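Putative N-acetylmuramoyl-L-alanine amidase (Neisseria meningitidis MC58, PDB 3CZX) probably hydrolyses, as a zinc-dependent amidase, the bond between N-acetylmuramoyl groups and L-amino acids in cell-wall glycopeptides. Local coordinates at residues 38-41 / 42-46; 133-136 / 137-140; 153-156 / 157-161. One frame throughout, in Å; residues are numbered along the deposited sequence.

Contact 1: residues 38-41 / 42-46; sequences ASIL and RNDYG
The amides of R42, N43 and D44 each reach back four residues, to the carbonyls of A38, S39 and I40, and continue the alpha-helical ladder, with N43 N 2.7 Å from S39 O. The next rung is weak: Y45 N stands 3.4 Å from L41 O and its N-H bends to 132°. G46, at positive phi, leaves the helix while its amide still bonds to R42 O, 2.9 Å away.

Along one flank I40 and D44 run alongside each other in one direction. The gamma-methyl branch of I40 is anti to its backbone N, which brings CG2 alongside the carboxylate of D44, 3.8 Å from OD2. That same oxygen makes a salt bridge to R167, so the charged end is answered from helix 152-177 while its flank leans on a methyl. The ring of Y45 presents an edge to the preceding turn, CD2 lying 3.6 Å from I40 O, near the ring plane; its hydroxyl bonds to D171. R42 runs back along the helix: CG stands beside the backbone N, opposite the carbonyl carbon (chi1 -67°), and the extended chain passes A38 O, 3.3 Å from CG, before NH1 comes within 4.2 Å of A38 CB. Beyond it, NH2 is held by V49 O.

L41 packs on I6, L8 and V49. The contact is thus a helix C-terminus closed by a glycine at positive phi, the last turns of helix 26-45 lying between the mixed sheet (strands 6-10 and 49-51) and helix 152-177 of this alpha/beta fold.

Contact 2: residues 133-136 / 137-140; sequences RLAY and AQAG
L134 and Q138 meet one turn apart on the short helix 134-138, where the backbone and the side chain of Q138 gather round the same carbonyl. Q138 N gives L134 O a short, straight bond of 2.7 Å, its N-H angle 171°, with the donor nearly on the line of the C=O bond. The aliphatic CG of Q138 also passes 3.3 Å from that oxygen, and the extended chain lays its amide obliquely across L134, Q138 NE2 being 3.8 Å from both CG and CD2 of L134.

At the start of the helix R133 occupies the N-cap position. Its carbonyl accepts Y136 N at 2.8 Å and, weakly, A137 N at 3.4 Å. At the other end A139 N bonds to A135 O (2.9 Å), with the N-H bent to 139°, and G140 N closes on A137 O at 3.0 Å; the positive phi of G140 completes a Schellman motif.

The guanidinium of R133 turns to a salt bridge with E76 and a bond to M59 O, close to the zinc ligand H78. Y136 OH bonds to T9. The helix packs A135, Y136 and A139 on helix 61-69, Y136 also on strand 73-77, and L134 and A137 on L93 of strand 91-94.

Contact 3: residues 153-156 / 157-161; sequences TDLA and LFKTT
L155 and K159, one turn apart, carry the side-chain contact of this helical segment by crossing each other at a slant. The leucine places CG anti to its backbone N (chi1 173°), and its CD1 swings forward to lie 3.8 Å from K159 CD. K159 starts the opposite way, with CG beside its backbone N, so that CG comes 3.2 Å from L155 O and the chain runs back over the preceding turn. A bend at chi3 (71°) then turns the remainder of the chain aside and directs the ammonium to a salt bridge with D24 of its own chain and a hydrogen bond to S23 OG of the second subunit. CG and CD of the lysine thus rest against the leucine, and the ammonium is paired within the chain and touches the second subunit.

Beneath these side chains the backbone is regular. L157, F158, K159 and T160 donate to T153, D154, L155 and A156, the bond from K159 N to L155 O measuring 2.9 Å with its N-H at 164°. T160 folds back on the last of these carbonyls: with OG1 set between its own backbone N and carbonyl carbon, the methyl CG2 lies beside the N and comes 3.3 Å from A156 O.

F158 and L157 share the anti arrangement of L155, but the F158 ring and L157 methyls turn from the preceding turn. The ring stacks with F147. D154, one turn before F158, sends OD2 to T88. In this alpha/beta fold the helix packs on several sides: L155 and F158 on helix 26-45, L157 on W115 and helix 99-113, while A156, K159 and T160 meet the second subunit at the dimer interface.

In the fold
The three contacts follow one another along the chain without overlap, each a short local stretch of a helix, contact 2 with both ends of its helix. Contacts 1 and 3 lie on helices 26-45 and 152-177, which pack against each other: residues of helix 152-177 meet contact 1, while L29 and M33 of helix 26-45 meet contact 3. Their centres are 23 Å apart. Contact 2, on helix 134-138, lies on the opposite side of the chain's centre from contact 3, with centres 27 Å apart, and 26 Å from contact 1. It is the contact nearest the zinc, bound by H12, E26 and H78; contact 3, and through N43 contact 1, touch the second subunit. Helix 26-45 thus links the two, carrying E26 at one end and N43 near the other.

Contact 1: residues 38-41 / 42-46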
loop_
_atom_site.group_PDB
_atom_site.type_symbol
_atom_site.label_atom_id
_atom_site.label_comp_id
_atom_site.label_asym_id
_atom_site.label_seq_id
_atom_site.Cartn_x
_atom_site.Cartn_y
_atom_site.Cartn_z
ATOM N N ALA A 38 7.283 -2.186 -7.338
ATOM C CA ALA A 38 7.310 -3.423 -8.155
ATOM C C ALA A 38 6.068 -3.488 -9.031
ATOM O O ALA A 38 6.148 -3.764 -10.250
ATOM C CB ALA A 38 7.401 -4.643 -7.264
ATOM N N SER A 39 4.909 -3.234 -8.417
ATOM C CA SER A 39 3.646 -3.346 -9.159
ATOM C C SER A 39 3.565 -2.365 -10.344
ATOM O O SER A 39 3.056 -2.737 -11.400
ATOM C CB SER A 39 2.459 -3.140 -8.230
ATOM O OG SER A 39 2.409 -1.808 -7.790
ATOM N N ILE A 40 4.088 -1.149 -10.183
ATOM C CA ILE A 40 4.064 -0.127 -11.224
ATOM C C ILE A 40 5.051 -0.496 -12.336
ATOM O O ILE A 40 4.764 -0.341 -13.535
ATOM C CB ILE A 40 4.336 1.283 -10.657
ATOM C CG1 ILE A 40 3.183 1.691 -9.716
ATOM C CG2 ILE A 40 4.484 2.309 -11.784
ATOM C CD1 ILE A 40 3.352 3.008 -8.974
ATOM N N LEU A 41 6.234 -0.976 -11.960
ATOM C CA LEU A 41 7.201 -1.378 -12.986
ATOM C C LEU A 41 6.617 -2.512 -13.837
ATOM O O LEU A 41 6.764 -2.514 -15.063
ATOM C CB LEU A 41 8.537 -1.763 -12.337
ATOM C CG LEU A 41 9.394 -0.617 -11.788
ATOM C CD1 LEU A 41 10.489 -1.162 -10.935
ATOM C CD2 LEU A 41 9.980 0.296 -12.894
ATOM N N ARG A 42 5.954 -3.455 -13.191
ATOM C CA ARG A 42 5.284 -4.571 -13.916
ATOM C C ARG A 42 4.061 -4.100 -14.707
ATOM O O ARG A 42 3.989 -4.334 -15.938
ATOM C CB ARG A 42 4.945 -5.674 -12.933
ATOM C CG ARG A 42 6.121 -6.344 -12.373
ATOM C CD ARG A 42 5.787 -7.162 -11.142
ATOM N NE ARG A 42 6.825 -8.075 -10.743
ATOM C CZ ARG A 42 6.959 -8.624 -9.535
ATOM N NH1 ARG A 42 6.085 -8.371 -8.545
ATOM N NH2 ARG A 42 7.945 -9.454 -9.289
ATOM N N ASN A 43 3.121 -3.401 -14.061
ATOM C CA ASN A 43 1.874 -2.935 -14.748
ATOM C C ASN A 43 2.024 -1.921 -15.826
ATOM O O ASN A 43 1.477 -2.093 -16.931
ATOM C CB ASN A 43 0.888 -2.322 -13.750
ATOM C CG ASN A 43 0.465 -3.286 -12.695
ATOM O OD1 ASN A 43 0.633 -4.491 -12.850
ATOM N ND2 ASN A 43 -0.096 -2.761 -11.597
ATOM N N ASP A 44 2.701 -0.821 -15.525
ATOM C CA ASP A 44 2.755 0.288 -16.456
ATOM C C ASP A 44 3.795 0.069 -17.539
ATOM O O ASP A 44 3.666 0.621 -18.648
ATOM C CB ASP A 44 3.052 1.620 -15.742
ATOM C CG ASP A 44 1.919 2.092 -14.887
ATOM O OD1 ASP A 44 0.985 1.304 -14.618
ATOM O OD2 ASP A 44 1.970 3.279 -14.498
ATOM N N TYR A 45 4.835 -0.704 -17.225
ATOM C CA TYR A 45 5.973 -0.835 -18.127
ATOM C C TYR A 45 6.296 -2.235 -18.625
ATOM O O TYR A 45 7.135 -2.372 -19.512
ATOM C CB TYR A 45 7.233 -0.251 -17.471
ATOM C CG TYR A 45 7.108 1.226 -17.122
ATOM C CD1 TYR A 45 7.451 2.207 -18.042
ATOM C CD2 TYR A 45 6.670 1.628 -15.848
ATOM C CE1 TYR A 45 7.353 3.545 -17.732
ATOM C CE2 TYR A 45 6.583 2.999 -15.507
ATOM C CZ TYR A 45 6.912 3.949 -16.471
ATOM O OH TYR A 45 6.879 5.309 -16.227
ATOM N N GLY A 46 5.663 -3.261 -18.078
ATOM C CA GLY A 46 5.951 -4.646 -18.456
ATOM C C GLY A 46 7.373 -5.128 -18.185
ATOM O O GLY A 46 7.878 -6.072 -18.832
#

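Contact 2: residues 133-136 / 137-140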
loop_
_atom_site.group_PDB
_atom_site.type_symbol
_atom_site.label_atom_id
_atom_site.label_comp_id
_atom_site.label_asym_id
_atom_site.label_seq_id
_atom_site.Cartn_x
_atom_site.Cartn_y
_atom_site.Cartn_z
ATOM N N ARG A 133 22.390 -3.644 6.896
ATOM C CA ARG A 133 22.475 -4.306 5.611
ATOM C C ARG A 133 23.589 -3.689 4.760
ATOM O O ARG A 133 23.529 -3.721 3.524
ATOM C CB ARG A 133 21.127 -4.213 4.877
ATOM C CG ARG A 133 19.980 -4.873 5.629
ATOM C CD ARG A 133 20.024 -6.377 5.468
ATOM N NE ARG A 133 19.275 -6.808 4.299
ATOM C CZ ARG A 133 18.981 -8.072 4.002
ATOM N NH1 ARG A 133 19.432 -9.070 4.750
ATOM N NH2 ARG A 133 18.254 -8.348 2.921
ATOM N N LEU A 134 24.612 -3.140 5.420
ATOM C CA LEU A 134 25.811 -2.660 4.716
ATOM C C LEU A 134 26.345 -3.727 3.771
ATOM O O LEU A 134 26.800 -3.409 2.663
ATOM C CB LEU A 134 26.890 -2.262 5.722
ATOM C CG LEU A 134 28.159 -1.583 5.196
ATOM C CD1 LEU A 134 27.844 -0.296 4.449
ATOM C CD2 LEU A 134 29.078 -1.298 6.387
ATOM N N ALA A 135 26.262 -5.004 4.178
ATOM C CA ALA A 135 26.686 -6.122 3.296
ATOM C C ALA A 135 25.981 -6.152 1.931
ATOM O O ALA A 135 26.584 -6.527 0.911
ATOM C CB ALA A 135 26.505 -7.467 4.001
ATOM N N TYR A 136 24.705 -5.747 1.923
ATOM C CA TYR A 136 23.891 -5.631 0.691
ATOM C C TYR A 136 24.463 -4.540 -0.210
ATOM O O TYR A 136 24.613 -4.741 -1.413
ATOM C CB TYR A 136 22.446 -5.295 1.083
ATOM C CG TYR A 136 21.369 -5.345 0.010
ATOM C CD1 TYR A 136 20.467 -6.414 -0.051
ATOM C CD2 TYR A 136 21.176 -4.283 -0.870
ATOM C CE1 TYR A 136 19.443 -6.455 -1.004
ATOM C CE2 TYR A 136 20.198 -4.328 -1.830
ATOM C CZ TYR A 136 19.309 -5.403 -1.888
ATOM O OH TYR A 136 18.274 -5.439 -2.796
ATOM N N ALA A 137 24.791 -3.406 0.399
ATOM C CA ALA A 137 25.436 -2.289 -0.308
ATOM C C ALA A 137 26.825 -2.693 -0.806
ATOM O O ALA A 137 27.163 -2.471 -1.970
ATOM C CB ALA A 137 25.516 -1.036 0.603
ATOM N N GLN A 138 27.623 -3.309 0.069
ATOM C CA GLN A 138 28.964 -3.797 -0.333
ATOM C C GLN A 138 28.931 -4.768 -1.503
ATOM O O GLN A 138 29.838 -4.765 -2.373
ATOM C CB GLN A 138 29.699 -4.401 0.865
ATOM C CG GLN A 138 30.013 -3.360 1.918
ATOM C CD GLN A 138 30.549 -3.946 3.210
ATOM O OE1 GLN A 138 30.240 -5.095 3.573
ATOM N NE2 GLN A 138 31.335 -3.146 3.932
ATOM N N ALA A 139 27.876 -5.590 -1.562
ATOM C CA ALA A 139 27.726 -6.571 -2.636
ATOM C C ALA A 139 27.269 -5.966 -3.954
ATOM O O ALA A 139 27.128 -6.690 -4.934
ATOM C CB ALA A 139 26.771 -7.662 -2.205
ATOM N N GLY A 140 27.012 -4.652 -3.975
ATOM C CA GLY A 140 26.561 -3.959 -5.176
ATOM C C GLY A 140 25.058 -3.714 -5.274
ATOM O O GLY A 140 24.544 -3.316 -6.317
#

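Contact 3: residues 153-156 / 157-161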
loop_
_atom_site.group_PDB
_atom_site.type_symbol
_atom_site.label_atom_id
_atom_site.label_comp_id
_atom_site.label_asym_id
_atom_site.label_seq_id
_atom_site.Cartn_x
_atom_site.Cartn_y
_atom_site.Cartn_z
ATOM N N THR A 153 7.108 14.937 10.717
ATOM C CA THR A 153 6.608 15.732 9.590
ATOM C C THR A 153 6.870 15.008 8.267
ATOM O O THR A 153 5.950 14.854 7.440
ATOM C CB THR A 153 7.248 17.153 9.564
ATOM O OG1 THR A 153 6.772 17.882 10.715
ATOM C CG2 THR A 153 6.861 17.914 8.284
ATOM N N ASP A 154 8.109 14.546 8.057
ATOM C CA ASP A 154 8.418 13.812 6.799
ATOM C C ASP A 154 7.628 12.490 6.688
ATOM O O ASP A 154 7.144 12.115 5.640
ATOM C CB ASP A 154 9.900 13.472 6.713
ATOM C CG ASP A 154 10.786 14.695 6.698
ATOM O OD1 ASP A 154 10.298 15.812 6.430
ATOM O OD2 ASP A 154 11.991 14.504 6.987
ATOM N N LEU A 155 7.490 11.798 7.815
ATOM C CA LEU A 155 6.711 10.584 7.868
ATOM C C LEU A 155 5.241 10.854 7.510
ATOM O O LEU A 155 4.600 10.076 6.769
ATOM C CB LEU A 155 6.824 9.932 9.261
ATOM C CG LEU A 155 5.915 8.725 9.527
ATOM C CD1 LEU A 155 6.069 7.557 8.543
ATOM C CD2 LEU A 155 6.055 8.240 10.952
ATOM N N ALA A 156 4.681 11.932 8.030
ATOM C CA ALA A 156 3.294 12.305 7.648
ATOM C C ALA A 156 3.191 12.549 6.150
ATOM O O ALA A 156 2.193 12.152 5.544
ATOM C CB ALA A 156 2.828 13.556 8.411
ATOM N N LEU A 157 4.169 13.229 5.578
ATOM C CA LEU A 157 4.152 13.503 4.125
ATOM C C LEU A 157 4.205 12.218 3.356
ATOM O O LEU A 157 3.448 12.050 2.387
ATOM C CB LEU A 157 5.319 14.419 3.732
ATOM C CG LEU A 157 5.213 14.892 2.274
ATOM C CD1 LEU A 157 4.020 15.804 2.110
ATOM C CD2 LEU A 157 6.492 15.638 1.956
ATOM N N PHE A 158 5.069 11.300 3.788
ATOM C CA PHE A 158 5.204 9.995 3.138
ATOM C C PHE A 158 3.860 9.282 3.190
ATOM O O PHE A 158 3.413 8.768 2.200
ATOM C CB PHE A 158 6.259 9.100 3.745
ATOM C CG PHE A 158 6.335 7.740 3.096
ATOM C CD1 PHE A 158 6.918 7.569 1.855
ATOM C CD2 PHE A 158 5.745 6.629 3.687
ATOM C CE1 PHE A 158 6.959 6.305 1.245
ATOM C CE2 PHE A 158 5.798 5.382 3.053
ATOM C CZ PHE A 158 6.405 5.252 1.821
ATOM N N LYS A 159 3.263 9.216 4.378
ATOM C CA LYS A 159 2.016 8.465 4.532
ATOM C C LYS A 159 0.891 8.992 3.653
ATOM O O LYS A 159 0.074 8.199 3.179
ATOM C CB LYS A 159 1.593 8.435 6.019
ATOM C CG LYS A 159 2.493 7.624 6.904
ATOM C CD LYS A 159 2.305 7.847 8.409
ATOM C CE LYS A 159 1.061 7.303 8.938
ATOM N NZ LYS A 159 1.007 7.456 10.449
ATOM N N THR A 160 0.802 10.302 3.460
ATOM C CA THR A 160 -0.245 10.941 2.623
ATOM C C THR A 160 0.038 10.929 1.133
ATOM O O THR A 160 -0.877 11.173 0.375
ATOM C CB THR A 160 -0.499 12.393 3.042
ATOM O OG1 THR A 160 0.677 13.177 2.771
ATOM C CG2 THR A 160 -0.897 12.451 4.523
ATOM N N THR A 161 1.288 10.642 0.727
ATOM C CA THR A 161 1.701 10.698 -0.694
ATOM C C THR A 161 2.488 9.446 -1.116
ATOM O O THR A 161 3.162 9.454 -2.111
ATOM C CB THR A 161 2.521 11.959 -0.984
ATOM O OG1 THR A 161 1.901 13.058 -0.304
ATOM C CG2 THR A 161 2.560 12.282 -2.482
#